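PDB 3H9D: microtubule-associated protein 1A/1B, light chain 3, putative from Trypanosoma brucei, which is a ubiquitin-like protein of the ATG8 family, linked to autophagy, and probably binds phosphatidylethanolamine as its relatives do. Local coordinates for residues S6-S11 and P33-K38; V81-T86 and G106-K111. All coordinates share one frame; numbering follows the deposited sequence.

Overall arrangement
Contact 1 and contact 2 both reach the central sheet of the ubiquitin-like fold, through neighbouring strands, and their centres lie about 9 Å apart. Contact 1 sets the short helix 7-11 against the side of the sheet on which Ile35 and Glu37 of strand 31-38 lie; contact 2 pairs strand 80-83 with strand 108-113 inside the sheet. Contact 2 is the more central, with four of its seven touching residues buried and none exposed, while contact 1 lies nearer the surface, with Lys7 exposed. In contact 1 one carboxylate grips the start of a helix beside an aliphatic-aromatic contact, whereas contact 2 rests on paired backbone bonds and apolar side chains facing helices 60-71 and 94-101. Backbone bonds probably join the two: Met110 N lies 2.7 Å from Ile35 O.

Contact 1. Residues S6-S11 and P33-K38; sequences SKYKMS and PIICEK
Glu37, on strand 31-38 of the ubiquitin-like sheet, reaches across to Ser6 and Tyr8 and holds the start of helix 7-11, part of the N-terminal extension that distinguishes the ATG8 family from ubiquitin. Its chain is extended beyond CG, which carries the carboxylate off the sheet to the first turn of the helix. There the two oxygens divide the work. Glu37 OE2 accepts from Ser6 OG at 2.6 Å through its syn lone pair, while Glu37 OE1 accepts from Tyr8 N at 2.9 Å, that donor standing 28° out of the carboxylate plane. A negative group suits this place, since it faces the N-terminal end of a helix, where the dipole and the amide N-H groups would probably favour the charged form.

Ser6 is the N-cap. Its chi1 of 170° turns OG away from the backbone N, to a place where it donates to Glu37 and accepts from Lys9 N in a nearly straight bond. A small hydroxyl residue fits because one atom must serve both partners.

Outside the two segments, His12 stacks with the Tyr8 ring, and Lys9 makes a salt bridge to Asp103 and a cation-pi contact with Tyr109. Beside the polar grip, Ile35 and Tyr8 cross at about a right angle, and Ile35 CG2 touches Tyr8 CB at 3.8 Å. In a CH-pi contact, Ile35 CD1 lies over one face of the Tyr8 ring, offset toward its rim, 3.7 Å from the ring centroid and 15° off the normal.

Contact 2. Residues V81-T86 and G106-K111; sequences VYTNDT and GFLYMK
Tyr82 and Lys111 form an antiparallel hydrogen-bonded pair that joins strand 80-83 to strand 108-113 in the sheet of the ubiquitin-like fold. Tyr82 N donates to Lys111 O at 2.8 Å, and Lys111 N returns a straighter bond to Tyr82 O at 3.0 Å. Each carbonyl also receives a CA-H...O contact, Lys111 O from Val81 CA and Tyr82 O from Met110 CA. The axes of 81-83 and 108-111 run at 138° to each other, short of strict antiparallel, and the pairing gives way at Thr83 to a type I' turn that ends at Thr86.

The CB atoms of Tyr82 and Lys111 lie alongside each other on one face of the sheet. From there, with CG anti to the carbonyl carbon (chi1 -54°), the Tyr82 ring turns its edge to the backbone of Lys111, whose C lies in the ring plane. The lysine chain bends twice and departs, its NZ bonding to Lys38 O, so a long flexible residue spans from this pair to the end of strand 31-38.

On the other face, Val81 and Met110 meet obliquely: Val81 CG2 touches Met110 CE at 3.8 Å. Branched and flexible apolar chains suit this side, because helix 60-71 lies against it, with Val60, Val64 and Leu67 on Val81 and Phe63 on Met110. Helix 94-101 adds Met94 on Met110, and Ile97 and Tyr101 on Thr83.

Thr83 presents its methyl to the neighbouring strand, while its OG1 is buried with no partner in the model. That methyl, Thr83 CG2, meets Leu108 CD1 at 3.6 Å, the two side chains crossing at about a right angle.

Contact 1. Residues S6-S11 and P33-K38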
loop_
_atom_site.group_PDB
_atom_site.type_symbol
_atom_site.label_atom_id
_atom_site.label_comp_id
_atom_site.label_asym_id
_atom_site.label_seq_id
_atom_site.Cartn_x
_atom_site.Cartn_y
_atom_site.Cartn_z
ATOM N N SER A 6 2.533 2.561 -5.040
ATOM C CA SER A 6 2.277 1.441 -5.946
ATOM C C SER A 6 0.830 0.927 -5.860
ATOM O O SER A 6 0.353 0.533 -4.783
ATOM C CB SER A 6 3.271 0.314 -5.659
ATOM O OG SER A 6 2.923 -0.869 -6.349
ATOM N N LYS A 7 0.139 0.936 -7.000
ATOM C CA LYS A 7 -1.203 0.366 -7.086
ATOM C C LYS A 7 -1.174 -1.152 -6.942
ATOM O O LYS A 7 -2.134 -1.753 -6.436
ATOM C CB LYS A 7 -1.896 0.757 -8.393
ATOM C CG LYS A 7 -2.409 2.194 -8.463
ATOM C CD LYS A 7 -3.403 2.314 -9.610
ATOM C CE LYS A 7 -3.555 3.740 -10.110
ATOM N NZ LYS A 7 -3.822 3.744 -11.595
ATOM N N TYR A 8 -0.073 -1.762 -7.375
ATOM C CA TYR A 8 0.123 -3.216 -7.251
ATOM C C TYR A 8 0.327 -3.657 -5.799
ATOM O O TYR A 8 -0.287 -4.617 -5.335
ATOM C CB TYR A 8 1.304 -3.704 -8.121
ATOM C CG TYR A 8 1.427 -5.214 -8.171
ATOM C CD1 TYR A 8 0.823 -5.949 -9.207
ATOM C CD2 TYR A 8 2.123 -5.914 -7.181
ATOM C CE1 TYR A 8 0.920 -7.326 -9.257
ATOM C CE2 TYR A 8 2.233 -7.294 -7.221
ATOM C CZ TYR A 8 1.626 -7.996 -8.264
ATOM O OH TYR A 8 1.721 -9.372 -8.314
ATOM N N LYS A 9 1.212 -2.978 -5.083
ATOM C CA LYS A 9 1.396 -3.267 -3.668
ATOM C C LYS A 9 0.057 -3.234 -2.908
ATOM O O LYS A 9 -0.246 -4.143 -2.147
ATOM C CB LYS A 9 2.385 -2.286 -3.061
ATOM C CG LYS A 9 2.715 -2.570 -1.616
ATOM C CD LYS A 9 3.824 -1.673 -1.118
ATOM C CE LYS A 9 5.170 -2.339 -1.240
ATOM N NZ LYS A 9 6.105 -1.755 -0.230
ATOM N N MET A 10 -0.728 -2.191 -3.160
ATOM C CA MET A 10 -1.998 -1.921 -2.482
ATOM C C MET A 10 -3.029 -3.049 -2.665
ATOM O O MET A 10 -3.737 -3.433 -1.716
ATOM C CB MET A 10 -2.557 -0.596 -3.014
ATOM C CG MET A 10 -3.797 -0.059 -2.310
ATOM S SD MET A 10 -3.477 0.440 -0.600
ATOM C CE MET A 10 -4.466 1.926 -0.528
ATOM N N SER A 11 -3.087 -3.587 -3.882
ATOM C CA SER A 11 -4.126 -4.532 -4.266
ATOM C C SER A 11 -3.748 -5.993 -4.040
ATOM O O SER A 11 -4.557 -6.879 -4.275
ATOM C CB SER A 11 -4.590 -4.277 -5.715
ATOM O OG SER A 11 -3.502 -4.319 -6.622
ATOM N N PRO A 33 12.346 -10.559 -10.311
ATOM C CA PRO A 33 10.931 -10.177 -10.319
ATOM C C PRO A 33 10.741 -8.666 -10.196
ATOM O O PRO A 33 11.128 -8.056 -9.195
ATOM C CB PRO A 33 10.364 -10.925 -9.116
ATOM C CG PRO A 33 11.504 -11.070 -8.181
ATOM C CD PRO A 33 12.782 -11.039 -8.986
ATOM N N ILE A 34 10.158 -8.080 -11.232
ATOM C CA ILE A 34 10.034 -6.636 -11.351
ATOM C C ILE A 34 8.561 -6.222 -11.451
ATOM O O ILE A 34 7.782 -6.826 -12.197
ATOM C CB ILE A 34 10.889 -6.108 -12.570
ATOM C CG1 ILE A 34 12.309 -5.745 -12.125
ATOM C CG2 ILE A 34 10.263 -4.898 -13.242
ATOM C CD1 ILE A 34 13.245 -6.929 -11.975
ATOM N N ILE A 35 8.183 -5.211 -10.670
ATOM C CA ILE A 35 6.871 -4.548 -10.827
ATOM C C ILE A 35 7.093 -3.212 -11.548
ATOM O O ILE A 35 7.917 -2.409 -11.129
ATOM C CB ILE A 35 6.131 -4.328 -9.457
ATOM C CG1 ILE A 35 5.945 -5.644 -8.695
ATOM C CG2 ILE A 35 4.766 -3.608 -9.640
ATOM C CD1 ILE A 35 5.075 -6.661 -9.403
ATOM N N CYS A 36 6.355 -2.980 -12.626
ATOM C CA CYS A 36 6.591 -1.812 -13.470
ATOM C C CYS A 36 5.312 -1.024 -13.701
ATOM O O CYS A 36 4.421 -1.470 -14.440
ATOM C CB CYS A 36 7.202 -2.254 -14.805
ATOM S SG CYS A 36 8.359 -1.079 -15.510
ATOM N N GLU A 37 5.221 0.154 -13.076
ATOM C CA GLU A 37 3.985 0.946 -13.127
ATOM C C GLU A 37 4.206 2.371 -13.628
ATOM O O GLU A 37 5.278 2.912 -13.471
ATOM C CB GLU A 37 3.309 0.938 -11.749
ATOM C CG GLU A 37 2.925 -0.467 -11.252
ATOM C CD GLU A 37 2.442 -0.458 -9.814
ATOM O OE1 GLU A 37 1.213 -0.480 -9.595
ATOM O OE2 GLU A 37 3.288 -0.399 -8.907
ATOM N N LYS A 38 3.201 2.979 -14.256
ATOM C CA LYS A 38 3.380 4.337 -14.770
ATOM C C LYS A 38 3.558 5.357 -13.648
ATOM O O LYS A 38 2.863 5.292 -12.627
ATOM C CB LYS A 38 2.249 4.767 -15.726
ATOM C CG LYS A 38 0.935 5.083 -15.069
ATOM C CD LYS A 38 -0.030 5.777 -16.001
ATOM C CE LYS A 38 0.111 7.291 -15.935
ATOM N NZ LYS A 38 -0.869 7.943 -16.836
#

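Contact 2. Residues V81-T86 and G106-K111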
loop_
_atom_site.group_PDB
_atom_site.type_symbol
_atom_site.label_atom_id
_atom_site.label_comp_id
_atom_site.label_asym_id
_atom_site.label_seq_id
_atom_site.Cartn_x
_atom_site.Cartn_y
_atom_site.Cartn_z
ATOM N N VAL A 81 13.000 5.306 -16.602
ATOM C CA VAL A 81 12.590 4.436 -15.496
ATOM C C VAL A 81 13.165 4.886 -14.160
ATOM O O VAL A 81 14.211 5.515 -14.103
ATOM C CB VAL A 81 12.859 2.916 -15.751
ATOM C CG1 VAL A 81 11.954 2.392 -16.874
ATOM C CG2 VAL A 81 14.345 2.641 -16.036
ATOM N N TYR A 82 12.447 4.566 -13.089
ATOM C CA TYR A 82 12.715 5.121 -11.772
ATOM C C TYR A 82 12.652 4.009 -10.734
ATOM O O TYR A 82 11.820 3.110 -10.841
ATOM C CB TYR A 82 11.677 6.216 -11.443
ATOM C CG TYR A 82 11.559 7.313 -12.491
ATOM C CD1 TYR A 82 12.244 8.518 -12.347
ATOM C CD2 TYR A 82 10.759 7.150 -13.627
ATOM C CE1 TYR A 82 12.140 9.531 -13.306
ATOM C CE2 TYR A 82 10.653 8.157 -14.594
ATOM C CZ TYR A 82 11.345 9.341 -14.424
ATOM O OH TYR A 82 11.255 10.338 -15.369
ATOM N N THR A 83 13.568 4.043 -9.770
ATOM C CA THR A 83 13.406 3.311 -8.520
ATOM C C THR A 83 13.690 4.312 -7.415
ATOM O O THR A 83 14.485 5.232 -7.610
ATOM C CB THR A 83 14.370 2.101 -8.331
ATOM O OG1 THR A 83 14.807 1.573 -9.590
ATOM C CG2 THR A 83 13.661 1.010 -7.558
ATOM N N ASN A 84 13.037 4.136 -6.266
ATOM C CA ASN A 84 13.200 5.039 -5.124
ATOM C C ASN A 84 13.163 6.515 -5.539
ATOM O O ASN A 84 13.994 7.314 -5.102
ATOM C CB ASN A 84 14.491 4.710 -4.356
ATOM C CG ASN A 84 14.532 5.339 -2.973
ATOM O OD1 ASN A 84 13.506 5.446 -2.292
ATOM N ND2 ASN A 84 15.723 5.766 -2.552
ATOM N N ASP A 85 12.210 6.850 -6.411
ATOM C CA ASP A 85 11.945 8.231 -6.862
ATOM C C ASP A 85 13.108 8.905 -7.609
ATOM O O ASP A 85 13.117 10.126 -7.795
ATOM C CB ASP A 85 11.464 9.107 -5.691
ATOM C CG ASP A 85 10.248 9.936 -6.046
ATOM O OD1 ASP A 85 9.183 9.340 -6.322
ATOM O OD2 ASP A 85 10.347 11.180 -6.038
ATOM N N THR A 86 14.079 8.106 -8.042
ATOM C CA THR A 86 15.200 8.626 -8.826
ATOM C C THR A 86 15.320 7.907 -10.172
ATOM O O THR A 86 15.317 6.669 -10.229
ATOM C CB THR A 86 16.566 8.569 -8.059
ATOM O OG1 THR A 86 17.334 7.445 -8.500
ATOM C CG2 THR A 86 16.375 8.494 -6.540
ATOM N N GLY A 106 10.343 -8.838 -2.043
ATOM C CA GLY A 106 11.253 -9.481 -3.001
ATOM C C GLY A 106 11.154 -8.930 -4.414
ATOM O O GLY A 106 11.943 -9.305 -5.290
ATOM N N PHE A 107 10.173 -8.050 -4.632
ATOM C CA PHE A 107 9.965 -7.393 -5.921
ATOM C C PHE A 107 10.775 -6.110 -5.987
ATOM O O PHE A 107 10.996 -5.462 -4.967
ATOM C CB PHE A 107 8.480 -7.060 -6.140
ATOM C CG PHE A 107 7.657 -8.216 -6.641
ATOM C CD1 PHE A 107 6.680 -8.798 -5.831
ATOM C CD2 PHE A 107 7.843 -8.717 -7.934
ATOM C CE1 PHE A 107 5.908 -9.880 -6.293
ATOM C CE2 PHE A 107 7.079 -9.791 -8.407
ATOM C CZ PHE A 107 6.107 -10.378 -7.580
ATOM N N LEU A 108 11.232 -5.763 -7.187
ATOM C CA LEU A 108 11.778 -4.440 -7.447
ATOM C C LEU A 108 10.680 -3.588 -8.060
ATOM O O LEU A 108 10.183 -3.900 -9.140
ATOM C CB LEU A 108 12.987 -4.508 -8.395
ATOM C CG LEU A 108 13.589 -3.182 -8.890
ATOM C CD1 LEU A 108 14.335 -2.475 -7.766
ATOM C CD2 LEU A 108 14.510 -3.397 -10.085
ATOM N N TYR A 109 10.299 -2.514 -7.370
ATOM C CA TYR A 109 9.245 -1.626 -7.868
ATOM C C TYR A 109 9.819 -0.502 -8.714
ATOM O O TYR A 109 10.594 0.323 -8.235
ATOM C CB TYR A 109 8.400 -1.063 -6.713
ATOM C CG TYR A 109 7.499 -2.093 -6.089
ATOM C CD1 TYR A 109 8.003 -3.057 -5.209
ATOM C CD2 TYR A 109 6.148 -2.120 -6.388
ATOM C CE1 TYR A 109 7.168 -4.024 -4.646
ATOM C CE2 TYR A 109 5.306 -3.071 -5.821
ATOM C CZ TYR A 109 5.818 -4.019 -4.955
ATOM O OH TYR A 109 4.967 -4.959 -4.409
ATOM N N MET A 110 9.426 -0.469 -9.976
ATOM C CA MET A 110 9.932 0.548 -10.886
ATOM C C MET A 110 8.777 1.361 -11.396
ATOM O O MET A 110 7.663 0.860 -11.457
ATOM C CB MET A 110 10.669 -0.089 -12.067
ATOM C CG MET A 110 11.781 -1.034 -11.670
ATOM S SD MET A 110 12.636 -1.699 -13.100
ATOM C CE MET A 110 13.471 -0.233 -13.710
ATOM N N LYS A 111 9.047 2.619 -11.729
ATOM C CA LYS A 111 8.098 3.470 -12.439
ATOM C C LYS A 111 8.684 3.791 -13.800
ATOM O O LYS A 111 9.896 3.743 -13.987
ATOM C CB LYS A 111 7.840 4.775 -11.675
ATOM C CG LYS A 111 7.436 4.617 -10.219
ATOM C CD LYS A 111 5.956 4.878 -10.006
ATOM C CE LYS A 111 5.130 3.608 -10.147
ATOM N NZ LYS A 111 3.679 3.886 -10.004
#